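Long-range contact in ZYG-9 (Caenorhabditis elegans, PDB 2OF3), which organises microtubules and spindle poles during mitosis and meiosis in the one-cell embryo and is required for default positioning of the oocyte nucleus: residues L176-L188 / V212-R224. Sequence-based numbering, arbitrary orientation.
Sequences LKSKNARQRSECL and VAPFVGDKDVNVR
Arg184, in the first turn of helix 181-198, and Asp218, in the loop before helix 221-238, are joined by a salt bridge in this TOG domain. Arg184 NH2 meets Asp218 OD2 at 2.9 Å on the syn lone pair, nearly straight and close to the guanidinium plane, while NE makes a weak, bent bond to OD1; the two flat groups are turned 37° apart. Beside them Arg184 CD lies 3.8 Å from Phe215 CE1, and at the same outer end of the ring CZ and CE2 rest against CB of Leu176. Val223 is a knob in a hole formed by Ala181, Arg184, Ser185 and Leu188: its CG2 reaches to 3.4 Å from Ala181 O, and its CG1 lies 3.8 Å from Leu188 CD1. The other branch of Leu188, CD2, packs on Val212 CG2 at 3.7 Å.

A second shell fixes the ion pair. The Arg184 chain bends at chi3 (-65°), bringing the guanidinium over Ala181 CA and letting NH1 donate to Ser178 O at 2.8 Å. Asp218 OD2 also accepts from Asp220 N in an Asx turn, and Asp220 in turn N-caps helix 221-238. A leucine in place of Arg184 would probably leave the Asp218 carboxylate without its cationic mate and the carbonyl of Ser178 without this donor.

Ser185 and Val223 bring the helix backbones closest, their CA atoms 4.3 Å apart. Helices 181-198 and 221-238 thus pack side by side in the all-helical array, with Phe215 and Val212 also touching helix 221-238 at Ala227 and Val230, while Gln183 and Cys187 face helix 127-139.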
loop_
_atom_site.group_PDB
_atom_site.type_symbol
_atom_site.label_atom_id
_atom_site.label_comp_id
_atom_site.label_asym_id
_atom_site.label_seq_id
_atom_site.Cartn_x
_atom_site.Cartn_y
_atom_site.Cartn_z
ATOM N N LEU A 176 -8.321 0.567 -8.525
ATOM C CA LEU A 176 -9.642 0.205 -9.023
ATOM C C LEU A 176 -9.626 -0.353 -10.426
ATOM O O LEU A 176 -10.604 -0.962 -10.860
ATOM C CB LEU A 176 -10.602 1.410 -8.970
ATOM C CG LEU A 176 -10.782 2.034 -7.600
ATOM C CD1 LEU A 176 -11.790 3.177 -7.676
ATOM C CD2 LEU A 176 -11.153 0.973 -6.523
ATOM N N LYS A 177 -8.518 -0.164 -11.143
ATOM C CA LYS A 177 -8.403 -0.668 -12.505
ATOM C C LYS A 177 -8.085 -2.128 -12.473
ATOM O O LYS A 177 -8.108 -2.787 -13.488
ATOM C CB LYS A 177 -7.359 0.120 -13.312
ATOM C CG LYS A 177 -7.866 1.514 -13.668
ATOM C CD LYS A 177 -6.763 2.383 -14.242
ATOM C CE LYS A 177 -7.258 3.832 -14.330
ATOM N NZ LYS A 177 -6.053 4.732 -14.192
ATOM N N SER A 178 -7.850 -2.663 -11.292
ATOM C CA SER A 178 -7.634 -4.118 -11.154
ATOM C C SER A 178 -8.785 -5.074 -11.610
ATOM O O SER A 178 -9.986 -4.800 -11.407
ATOM C CB SER A 178 -7.276 -4.420 -9.717
ATOM O OG SER A 178 -7.047 -5.810 -9.612
ATOM N N LYS A 179 -8.398 -6.213 -12.184
ATOM C CA LYS A 179 -9.344 -7.302 -12.502
ATOM C C LYS A 179 -9.785 -8.058 -11.254
ATOM O O LYS A 179 -10.760 -8.803 -11.270
ATOM C CB LYS A 179 -8.706 -8.335 -13.437
ATOM C CG LYS A 179 -8.312 -7.837 -14.813
ATOM C CD LYS A 179 -9.492 -7.326 -15.593
ATOM C CE LYS A 179 -9.007 -6.878 -16.967
ATOM N NZ LYS A 179 -8.056 -5.714 -16.770
ATOM N N ASN A 180 -9.048 -7.896 -10.177
ATOM C CA ASN A 180 -9.299 -8.634 -8.960
ATOM C C ASN A 180 -10.363 -7.870 -8.134
ATOM O O ASN A 180 -10.133 -6.742 -7.671
ATOM C CB ASN A 180 -7.967 -8.835 -8.207
ATOM C CG ASN A 180 -8.129 -9.650 -6.890
ATOM O OD1 ASN A 180 -8.978 -9.349 -6.050
ATOM N ND2 ASN A 180 -7.301 -10.696 -6.728
ATOM N N ALA A 181 -11.553 -8.464 -8.001
ATOM C CA ALA A 181 -12.643 -7.758 -7.357
ATOM C C ALA A 181 -12.373 -7.506 -5.895
ATOM O O ALA A 181 -12.859 -6.512 -5.348
ATOM C CB ALA A 181 -14.000 -8.545 -7.531
ATOM N N ARG A 182 -11.615 -8.375 -5.233
ATOM C CA ARG A 182 -11.287 -8.138 -3.807
ATOM C C ARG A 182 -10.399 -6.927 -3.659
ATOM O O ARG A 182 -10.580 -6.144 -2.749
ATOM C CB ARG A 182 -10.601 -9.348 -3.170
ATOM C CG ARG A 182 -11.523 -10.519 -2.940
ATOM C CD ARG A 182 -10.705 -11.716 -2.531
ATOM N NE ARG A 182 -11.560 -12.777 -2.000
ATOM C CZ ARG A 182 -11.657 -13.987 -2.543
ATOM N NH1 ARG A 182 -10.958 -14.309 -3.632
ATOM N NH2 ARG A 182 -12.451 -14.878 -1.982
ATOM N N GLN A 183 -9.429 -6.774 -4.562
ATOM C CA GLN A 183 -8.634 -5.531 -4.600
ATOM C C GLN A 183 -9.485 -4.289 -4.833
ATOM O O GLN A 183 -9.328 -3.302 -4.115
ATOM C CB GLN A 183 -7.565 -5.593 -5.675
ATOM C CG GLN A 183 -6.748 -4.292 -5.729
ATOM C CD GLN A 183 -5.451 -4.402 -6.538
ATOM O OE1 GLN A 183 -5.027 -5.475 -6.906
ATOM N NE2 GLN A 183 -4.811 -3.258 -6.776
ATOM N N ARG A 184 -10.376 -4.283 -5.820
ATOM C CA ARG A 184 -11.238 -3.116 -5.999
ATOM C C ARG A 184 -12.068 -2.803 -4.762
ATOM O O ARG A 184 -12.161 -1.619 -4.366
ATOM C CB ARG A 184 -12.191 -3.299 -7.195
ATOM C CG ARG A 184 -11.481 -3.569 -8.503
ATOM C CD ARG A 184 -12.431 -3.351 -9.643
ATOM N NE ARG A 184 -13.562 -4.303 -9.673
ATOM C CZ ARG A 184 -13.500 -5.542 -10.169
ATOM N NH1 ARG A 184 -12.350 -6.009 -10.644
ATOM N NH2 ARG A 184 -14.613 -6.316 -10.202
ATOM N N SER A 185 -12.712 -3.811 -4.142
ATOM C CA SER A 185 -13.545 -3.495 -2.997
ATOM C C SER A 185 -12.725 -3.064 -1.812
ATOM O O SER A 185 -13.101 -2.120 -1.111
ATOM C CB SER A 185 -14.494 -4.644 -2.610
ATOM O OG SER A 185 -13.750 -5.824 -2.356
ATOM N N GLU A 186 -11.618 -3.730 -1.526
ATOM C CA GLU A 186 -10.825 -3.296 -0.346
ATOM C C GLU A 186 -10.301 -1.856 -0.442
ATOM O O GLU A 186 -10.247 -1.137 0.562
ATOM C CB GLU A 186 -9.643 -4.250 -0.154
ATOM C CG GLU A 186 -10.038 -5.668 0.370
ATOM C CD GLU A 186 -10.493 -5.674 1.816
ATOM O OE1 GLU A 186 -9.735 -5.217 2.715
ATOM O OE2 GLU A 186 -11.631 -6.129 2.071
ATOM N N CYS A 187 -9.892 -1.460 -1.658
ATOM C CA CYS A 187 -9.457 -0.100 -1.958
ATOM C C CYS A 187 -10.542 0.966 -1.808
ATOM O O CYS A 187 -10.271 1.995 -1.189
ATOM C CB CYS A 187 -8.745 -0.064 -3.328
ATOM S SG CYS A 187 -7.156 -0.956 -3.157
ATOM N N LEU A 188 -11.765 0.682 -2.276
ATOM C CA LEU A 188 -12.932 1.542 -2.008
ATOM C C LEU A 188 -13.207 1.729 -0.546
ATOM O O LEU A 188 -13.560 2.827 -0.099
ATOM C CB LEU A 188 -14.216 0.998 -2.695
ATOM C CG LEU A 188 -14.196 1.144 -4.225
ATOM C CD1 LEU A 188 -15.333 0.306 -4.876
ATOM C CD2 LEU A 188 -14.143 2.663 -4.703
ATOM N N VAL A 212 -15.366 6.955 -8.755
ATOM C CA VAL A 212 -15.949 5.861 -7.980
ATOM C C VAL A 212 -17.352 5.488 -8.529
ATOM O O VAL A 212 -17.720 4.309 -8.578
ATOM C CB VAL A 212 -15.951 6.181 -6.459
ATOM C CG1 VAL A 212 -16.871 5.202 -5.672
ATOM C CG2 VAL A 212 -14.500 6.144 -5.880
ATOM N N ALA A 213 -18.131 6.500 -8.929
ATOM C CA ALA A 213 -19.513 6.289 -9.406
ATOM C C ALA A 213 -19.733 5.098 -10.372
ATOM O O ALA A 213 -20.695 4.370 -10.175
ATOM C CB ALA A 213 -20.144 7.609 -9.987
ATOM N N PRO A 214 -18.896 4.899 -11.417
ATOM C CA PRO A 214 -19.167 3.746 -12.278
ATOM C C PRO A 214 -19.171 2.382 -11.556
ATOM O O PRO A 214 -19.721 1.411 -12.102
ATOM C CB PRO A 214 -18.003 3.767 -13.277
ATOM C CG PRO A 214 -17.622 5.209 -13.353
ATOM C CD PRO A 214 -17.775 5.704 -11.947
ATOM N N PHE A 215 -18.539 2.303 -10.375
ATOM C CA PHE A 215 -18.397 1.009 -9.703
ATOM C C PHE A 215 -19.657 0.610 -8.947
ATOM O O PHE A 215 -19.734 -0.511 -8.438
ATOM C CB PHE A 215 -17.108 0.955 -8.842
ATOM C CG PHE A 215 -15.837 0.949 -9.682
ATOM C CD1 PHE A 215 -15.373 -0.240 -10.258
ATOM C CD2 PHE A 215 -15.147 2.182 -9.970
ATOM C CE1 PHE A 215 -14.204 -0.252 -11.059
ATOM C CE2 PHE A 215 -14.000 2.210 -10.777
ATOM C CZ PHE A 215 -13.512 0.979 -11.332
ATOM N N VAL A 216 -20.658 1.501 -8.905
ATOM C CA VAL A 216 -21.966 1.147 -8.412
ATOM C C VAL A 216 -22.554 0.062 -9.311
ATOM O O VAL A 216 -23.376 -0.723 -8.846
ATOM C CB VAL A 216 -22.916 2.406 -8.234
ATOM C CG1 VAL A 216 -24.332 2.003 -7.726
ATOM C CG2 VAL A 216 -22.292 3.420 -7.225
ATOM N N GLY A 217 -22.091 -0.022 -10.563
ATOM C CA GLY A 217 -22.503 -1.030 -11.552
ATOM C C GLY A 217 -21.552 -2.199 -11.738
ATOM O O GLY A 217 -21.679 -2.964 -12.718
ATOM N N ASP A 218 -20.588 -2.365 -10.839
ATOM C CA ASP A 218 -19.633 -3.453 -10.925
ATOM C C ASP A 218 -20.364 -4.787 -10.794
ATOM O O ASP A 218 -21.402 -4.871 -10.118
ATOM C CB ASP A 218 -18.609 -3.304 -9.786
ATOM C CG ASP A 218 -17.320 -4.091 -10.013
ATOM O OD1 ASP A 218 -16.314 -3.511 -10.517
ATOM O OD2 ASP A 218 -17.242 -5.303 -9.659
ATOM N N LYS A 219 -19.818 -5.821 -11.445
ATOM C CA LYS A 219 -20.296 -7.222 -11.435
ATOM C C LYS A 219 -20.298 -7.822 -10.025
ATOM O O LYS A 219 -21.088 -8.711 -9.698
ATOM C CB LYS A 219 -19.320 -7.997 -12.337
ATOM C CG LYS A 219 -19.478 -9.482 -12.426
ATOM C CD LYS A 219 -18.105 -10.252 -12.807
ATOM C CE LYS A 219 -17.671 -10.082 -14.319
ATOM N NZ LYS A 219 -16.957 -11.312 -14.956
ATOM N N ASP A 220 -19.371 -7.343 -9.186
ATOM C CA ASP A 220 -19.133 -7.873 -7.863
ATOM C C ASP A 220 -19.871 -7.110 -6.757
ATOM O O ASP A 220 -19.788 -5.863 -6.670
ATOM C CB ASP A 220 -17.615 -7.866 -7.645
ATOM C CG ASP A 220 -17.227 -8.475 -6.327
ATOM O OD1 ASP A 220 -16.895 -9.670 -6.299
ATOM O OD2 ASP A 220 -17.278 -7.795 -5.290
ATOM N N VAL A 221 -20.614 -7.830 -5.924
ATOM C CA VAL A 221 -21.442 -7.179 -4.893
ATOM C C VAL A 221 -20.629 -6.394 -3.855
ATOM O O VAL A 221 -21.093 -5.363 -3.326
ATOM C CB VAL A 221 -22.397 -8.192 -4.180
ATOM C CG1 VAL A 221 -21.626 -9.135 -3.286
ATOM C CG2 VAL A 221 -23.480 -7.473 -3.366
ATOM N N ASN A 222 -19.428 -6.857 -3.525
ATOM C CA ASN A 222 -18.659 -6.137 -2.498
ATOM C C ASN A 222 -18.167 -4.814 -3.055
ATOM O O ASN A 222 -18.118 -3.836 -2.317
ATOM C CB ASN A 222 -17.488 -6.961 -1.978
ATOM C CG ASN A 222 -17.927 -8.324 -1.469
ATOM O OD1 ASN A 222 -17.413 -9.360 -1.906
ATOM N ND2 ASN A 222 -18.926 -8.338 -0.613
ATOM N N VAL A 223 -17.791 -4.789 -4.330
ATOM C CA VAL A 223 -17.371 -3.555 -5.005
ATOM C C VAL A 223 -18.536 -2.577 -5.081
ATOM O O VAL A 223 -18.413 -1.388 -4.680
ATOM C CB VAL A 223 -16.824 -3.855 -6.427
ATOM C CG1 VAL A 223 -16.365 -2.534 -7.156
ATOM C CG2 VAL A 223 -15.678 -4.903 -6.379
ATOM N N ARG A 224 -19.692 -3.071 -5.531
ATOM C CA ARG A 224 -20.900 -2.216 -5.608
ATOM C C ARG A 224 -21.237 -1.623 -4.289
ATOM O O ARG A 224 -21.509 -0.457 -4.233
ATOM C CB ARG A 224 -22.129 -3.023 -6.049
ATOM C CG ARG A 224 -22.014 -3.493 -7.462
ATOM C CD ARG A 224 -23.421 -3.799 -7.994
ATOM N NE ARG A 224 -24.036 -4.939 -7.289
ATOM C CZ ARG A 224 -23.788 -6.220 -7.545
ATOM N NH1 ARG A 224 -22.861 -6.579 -8.437
ATOM N NH2 ARG A 224 -24.448 -7.165 -6.875
#